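Halohydrin dehalogenase (Rhizobium radiobacter, PDB 4IY1) breaks the carbon-halogen bond of vicinal halohydrins, closing an epoxide and releasing halide, and probably also opens epoxides with nucleophiles such as cyanide. Local coordinates at residues S2-G14 with H26-E40. The protein carries 37 engineered substitutions. Residues are numbered along the deposited sequence; the frame is centred on the assembly and turned at random.
Sequences STAIVTNVKHFGG and HTVACHDESFKHQDE. Engineered in segment 26-40: His37 (natural residue Gln), Gln38 (natural residue Lys).
Just past the paired strands 3-6 and 27-30, the ring of His31 presents ND1 to the backbone N of Asn8, which lies in the ring plane at 2.9 Å with a nearly straight bond (173°). An imidazole suits the place: its unprotonated ND1 is an in-plane acceptor. Val9 N turns instead to His31 O, 2.8 Å away.

Next along, Lys10 lays its methylenes across the Asp32 carboxylate, while Lys10 N makes a weak bond to Asp32 OD2 (3.4 Å). A long, extended chain suits Lys10: NZ reaches Ser34 OG at 2.9 Å and forms a salt bridge with Glu40 OE2 at 3.1 Å. Nearby, Val9 CG1 meets Phe35 CZ at 3.9 Å, apolar against apolar.

Short and two-oxygened, Asp32 can close an Asx turn with OD1, which accepts from Ser34 N and Ser34 OG on opposite faces of the carboxylate, while OD2 serves Lys10 N. CG anti to the backbone N (chi1 -164°) turns the carboxylate to where Lys10 and Ser34 meet it; CB sits over the centre of the Phe35 ring. One water donates to Asn8 OD1 and weakly to OD2; another donates to OD1 and meets His11 NE2. Asn8 ND2 also bonds Asn79 O, and His11 ND1 bonds Ser183 OG. With an alanine here, Ser34 N is likely to lose its acceptor, the Asx turn its closure and the Lys10 amide its weak partner.

Behind this lies parallel pairing, from Thr27 N-Ser2 O to His31 N-Val6 O, in the first beta-alpha-beta unit of a Rossmann-type sheet. The turn after the first strand is thus held by His31 and, from strand 75-79, by Asn79, with Asp32 adding a weak bond.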
loop_
_atom_site.group_PDB
_atom_site.type_symbol
_atom_site.label_atom_id
_atom_site.label_comp_id
_atom_site.label_asym_id
_atom_site.label_seq_id
_atom_site.Cartn_x
_atom_site.Cartn_y
_atom_site.Cartn_z
ATOM N N SER B 2 8.270 31.200 15.185
ATOM C CA SER B 2 8.145 30.129 14.173
ATOM C C SER B 2 7.758 30.704 12.823
ATOM O O SER B 2 6.871 31.546 12.732
ATOM C CB SER B 2 7.122 29.090 14.624
ATOM O OG SER B 2 6.942 28.095 13.625
ATOM N N THR B 3 8.483 30.287 11.791
ATOM C CA THR B 3 8.367 30.861 10.448
ATOM C C THR B 3 8.042 29.749 9.450
ATOM O O THR B 3 8.665 28.683 9.485
ATOM C CB THR B 3 9.707 31.493 10.003
ATOM O OG1 THR B 3 10.112 32.510 10.933
ATOM C CG2 THR B 3 9.579 32.115 8.616
ATOM N N ALA B 4 7.109 30.008 8.541
ATOM C CA ALA B 4 6.686 28.984 7.588
ATOM C C ALA B 4 6.691 29.606 6.208
ATOM O O ALA B 4 6.657 30.830 6.093
ATOM C CB ALA B 4 5.282 28.477 7.929
ATOM N N ILE B 5 6.871 28.767 5.182
ATOM C CA ILE B 5 6.705 29.149 3.774
ATOM C C ILE B 5 5.703 28.237 3.126
ATOM O O ILE B 5 5.838 27.010 3.187
ATOM C CB ILE B 5 7.985 28.924 2.960
ATOM C CG1 ILE B 5 9.170 29.583 3.626
ATOM C CG2 ILE B 5 7.813 29.396 1.522
ATOM C CD1 ILE B 5 10.480 29.080 3.069
ATOM N N VAL B 6 4.781 28.836 2.390
ATOM C CA VAL B 6 3.835 28.092 1.570
ATOM C C VAL B 6 4.032 28.610 0.152
ATOM O O VAL B 6 4.179 29.815 -0.055
ATOM C CB VAL B 6 2.371 28.369 2.025
ATOM C CG1 VAL B 6 1.366 27.624 1.160
ATOM C CG2 VAL B 6 2.175 28.040 3.490
ATOM N N THR B 7 4.214 27.696 -0.787
ATOM C CA THR B 7 4.441 28.048 -2.166
ATOM C C THR B 7 3.113 28.070 -2.900
ATOM O O THR B 7 2.125 27.457 -2.447
ATOM C CB THR B 7 5.393 27.027 -2.864
ATOM O OG1 THR B 7 4.825 25.696 -2.805
ATOM C CG2 THR B 7 6.774 27.028 -2.174
ATOM N N ASN B 8 3.116 28.688 -4.077
ATOM C CA ASN B 8 1.948 28.723 -4.935
ATOM C C ASN B 8 0.677 29.094 -4.168
ATOM O O ASN B 8 -0.365 28.462 -4.303
ATOM C CB ASN B 8 1.797 27.389 -5.682
ATOM C CG ASN B 8 2.937 27.142 -6.670
ATOM O OD1 ASN B 8 3.387 28.057 -7.366
ATOM N ND2 ASN B 8 3.434 25.919 -6.703
ATOM N N VAL B 9 0.767 30.150 -3.373
ATOM C CA VAL B 9 -0.179 30.359 -2.301
ATOM C C VAL B 9 -1.598 30.609 -2.800
ATOM O O VAL B 9 -2.554 30.342 -2.085
ATOM C CB VAL B 9 0.271 31.472 -1.339
ATOM C CG1 VAL B 9 0.084 32.844 -1.986
ATOM C CG2 VAL B 9 -0.509 31.382 -0.036
ATOM N N LYS B 10 -1.738 30.982 -4.067
ATOM C CA LYS B 10 -3.060 31.280 -4.640
ATOM C C LYS B 10 -3.791 30.060 -5.169
ATOM O O LYS B 10 -4.904 30.187 -5.677
ATOM C CB LYS B 10 -2.947 32.314 -5.751
ATOM C CG LYS B 10 -2.487 33.696 -5.269
ATOM C CD LYS B 10 -2.344 34.652 -6.450
ATOM C CE LYS B 10 -2.502 36.112 -6.032
ATOM N NZ LYS B 10 -2.199 37.046 -7.160
ATOM N N HIS B 11 -3.173 28.885 -5.086
ATOM C CA HIS B 11 -3.764 27.697 -5.712
ATOM C C HIS B 11 -3.747 26.495 -4.824
ATOM O O HIS B 11 -2.951 26.425 -3.867
ATOM C CB HIS B 11 -3.060 27.371 -7.023
ATOM C CG HIS B 11 -2.853 28.568 -7.921
ATOM N ND1 HIS B 11 -3.776 28.966 -8.821
ATOM C CD2 HIS B 11 -1.758 29.424 -8.074
ATOM C CE1 HIS B 11 -3.318 30.053 -9.479
ATOM N NE2 HIS B 11 -2.089 30.339 -9.007
ATOM N N PHE B 12 -4.522 25.482 -5.224
ATOM C CA PHE B 12 -4.472 24.144 -4.616
ATOM C C PHE B 12 -4.611 24.259 -3.104
ATOM O O PHE B 12 -5.646 24.704 -2.622
ATOM C CB PHE B 12 -3.170 23.409 -5.024
ATOM C CG PHE B 12 -3.224 21.886 -4.868
ATOM C CD1 PHE B 12 -4.437 21.209 -4.698
ATOM C CD2 PHE B 12 -2.055 21.138 -4.922
ATOM C CE1 PHE B 12 -4.481 19.816 -4.624
ATOM C CE2 PHE B 12 -2.081 19.753 -4.813
ATOM C CZ PHE B 12 -3.297 19.083 -4.694
ATOM N N GLY B 13 -3.572 23.864 -2.355
ATOM C CA GLY B 13 -3.630 23.878 -0.893
ATOM C C GLY B 13 -3.171 25.186 -0.290
ATOM O O GLY B 13 -3.041 25.310 0.936
ATOM N N GLY B 14 -2.798 26.126 -1.160
ATOM C CA GLY B 14 -2.100 27.333 -0.731
ATOM C C GLY B 14 -2.766 28.150 0.377
ATOM O O GLY B 14 -2.156 28.384 1.425
ATOM N N HIS B 26 2.139 31.228 13.529
ATOM C CA HIS B 26 3.339 31.216 12.688
ATOM C C HIS B 26 3.383 32.499 11.898
ATOM O O HIS B 26 2.352 32.960 11.368
ATOM C CB HIS B 26 3.327 30.027 11.710
ATOM C CG HIS B 26 3.219 28.681 12.378
ATOM N ND1 HIS B 26 4.239 28.120 13.045
ATOM C CD2 HIS B 26 2.151 27.788 12.474
ATOM C CE1 HIS B 26 3.839 26.950 13.586
ATOM N NE2 HIS B 26 2.562 26.748 13.235
ATOM N N THR B 27 4.589 33.047 11.740
ATOM C CA THR B 27 4.832 34.018 10.684
ATOM C C THR B 27 4.984 33.316 9.336
ATOM O O THR B 27 5.968 32.606 9.114
ATOM C CB THR B 27 6.113 34.811 10.962
ATOM O OG1 THR B 27 6.046 35.348 12.280
ATOM C CG2 THR B 27 6.253 35.932 9.977
ATOM N N VAL B 28 4.063 33.599 8.418
ATOM C CA VAL B 28 3.938 32.878 7.171
ATOM C C VAL B 28 4.406 33.683 5.972
ATOM O O VAL B 28 3.714 34.601 5.522
ATOM C CB VAL B 28 2.482 32.436 6.928
ATOM C CG1 VAL B 28 2.400 31.496 5.726
ATOM C CG2 VAL B 28 1.943 31.753 8.176
ATOM N N ALA B 29 5.516 33.248 5.377
ATOM C CA ALA B 29 5.941 33.763 4.080
ATOM C C ALA B 29 5.294 32.981 2.956
ATOM O O ALA B 29 5.148 31.752 3.043
ATOM C CB ALA B 29 7.448 33.714 3.967
ATOM N N CYS B 30 4.870 33.697 1.923
ATOM C CA CYS B 30 4.099 33.111 0.831
ATOM C C CYS B 30 4.803 33.332 -0.482
ATOM O O CYS B 30 5.276 34.441 -0.775
ATOM C CB CYS B 30 2.721 33.750 0.735
ATOM S SG CYS B 30 1.730 33.583 2.221
ATOM N N HIS B 31 4.717 32.329 -1.340
ATOM C CA HIS B 31 5.286 32.423 -2.657
ATOM C C HIS B 31 4.205 32.229 -3.675
ATOM O O HIS B 31 3.210 31.528 -3.429
ATOM C CB HIS B 31 6.415 31.399 -2.808
ATOM C CG HIS B 31 6.564 30.841 -4.207
ATOM N ND1 HIS B 31 5.669 29.996 -4.750
ATOM C CD2 HIS B 31 7.548 31.037 -5.168
ATOM C CE1 HIS B 31 6.024 29.719 -6.018
ATOM N NE2 HIS B 31 7.181 30.342 -6.268
ATOM N N ASP B 32 4.321 32.943 -4.787
ATOM C CA ASP B 32 3.449 32.718 -5.925
ATOM C C ASP B 32 4.105 33.250 -7.183
ATOM O O ASP B 32 4.944 34.173 -7.129
ATOM C CB ASP B 32 2.095 33.402 -5.723
ATOM C CG ASP B 32 1.053 32.894 -6.676
ATOM O OD1 ASP B 32 0.821 33.531 -7.717
ATOM O OD2 ASP B 32 0.511 31.803 -6.445
ATOM N N GLU B 33 3.785 32.614 -8.300
ATOM C CA GLU B 33 4.345 33.003 -9.586
ATOM C C GLU B 33 3.991 34.474 -9.840
ATOM O O GLU B 33 4.837 35.285 -10.240
ATOM C CB GLU B 33 3.787 32.087 -10.684
ATOM C CG GLU B 33 4.533 32.127 -12.004
ATOM C CD GLU B 33 4.112 31.009 -12.952
ATOM O OE1 GLU B 33 3.760 29.910 -12.469
ATOM O OE2 GLU B 33 4.171 31.206 -14.189
ATOM N N SER B 34 2.782 34.846 -9.446
ATOM C CA SER B 34 2.278 36.168 -9.741
ATOM C C SER B 34 2.972 37.233 -8.895
ATOM O O SER B 34 2.870 38.420 -9.184
ATOM C CB SER B 34 0.771 36.220 -9.558
ATOM O OG SER B 34 0.447 36.490 -8.209
ATOM N N PHE B 35 3.690 36.819 -7.857
ATOM C CA PHE B 35 4.408 37.783 -7.036
ATOM C C PHE B 35 5.665 38.285 -7.735
ATOM O O PHE B 35 6.519 38.909 -7.104
ATOM C CB PHE B 35 4.766 37.216 -5.663
ATOM C CG PHE B 35 3.582 36.908 -4.801
ATOM C CD1 PHE B 35 3.714 36.093 -3.688
ATOM C CD2 PHE B 35 2.317 37.346 -5.153
ATOM C CE1 PHE B 35 2.611 35.753 -2.923
ATOM C CE2 PHE B 35 1.218 37.056 -4.364
ATOM C CZ PHE B 35 1.364 36.262 -3.246
ATOM N N LYS B 36 5.827 37.900 -8.998
ATOM C CA LYS B 36 6.837 38.487 -9.885
ATOM C C LYS B 36 6.543 39.972 -10.098
ATOM O O LYS B 36 7.426 40.819 -10.008
ATOM C CB LYS B 36 6.813 37.783 -11.241
ATOM C CG LYS B 36 7.578 36.472 -11.271
ATOM C CD LYS B 36 7.735 35.942 -12.693
ATOM C CE LYS B 36 6.497 36.234 -13.517
ATOM N NZ LYS B 36 5.793 34.970 -13.849
ATOM N N HIS B 37 5.284 40.263 -10.390
ATOM C CA HIS B 37 4.805 41.615 -10.587
ATOM C C HIS B 37 4.391 42.251 -9.289
ATOM O O HIS B 37 3.412 41.816 -8.661
ATOM C CB HIS B 37 3.612 41.561 -11.525
ATOM C CG HIS B 37 3.745 40.521 -12.601
ATOM N ND1 HIS B 37 2.868 39.509 -12.740
ATOM C CD2 HIS B 37 4.745 40.307 -13.546
ATOM C CE1 HIS B 37 3.252 38.724 -13.763
ATOM N NE2 HIS B 37 4.394 39.223 -14.264
ATOM N N GLN B 38 5.060 43.343 -8.924
ATOM C CA GLN B 38 4.786 44.032 -7.658
ATOM C C GLN B 38 3.366 44.593 -7.500
ATOM O O GLN B 38 2.897 44.773 -6.380
ATOM C CB GLN B 38 5.811 45.126 -7.396
ATOM C CG GLN B 38 5.514 46.411 -8.138
ATOM C CD GLN B 38 6.285 47.585 -7.574
ATOM O OE1 GLN B 38 7.136 47.418 -6.697
ATOM N NE2 GLN B 38 5.996 48.780 -8.078
ATOM N N ASP B 39 2.680 44.860 -8.609
ATOM C CA ASP B 39 1.234 45.082 -8.558
ATOM C C ASP B 39 0.639 43.964 -7.723
ATOM O O ASP B 39 0.166 44.191 -6.609
ATOM C CB ASP B 39 0.612 45.027 -9.955
ATOM C CG ASP B 39 1.656 45.244 -11.044
ATOM O OD1 ASP B 39 2.315 46.339 -11.046
ATOM O OD2 ASP B 39 1.823 44.325 -11.900
ATOM N N GLU B 40 0.748 42.748 -8.250
ATOM C CA GLU B 40 0.134 41.569 -7.663
ATOM C C GLU B 40 0.600 41.329 -6.231
ATOM O O GLU B 40 -0.208 41.047 -5.344
ATOM C CB GLU B 40 0.427 40.351 -8.532
ATOM C CG GLU B 40 -0.039 40.502 -9.975
ATOM C CD GLU B 40 -1.444 39.966 -10.187
ATOM O OE1 GLU B 40 -2.115 40.414 -11.136
ATOM O OE2 GLU B 40 -1.877 39.073 -9.428
HETATM O O HOH W 1 1.897 30.214 -8.273
HETATM O O HOH W 2 -0.727 32.885 -9.510
#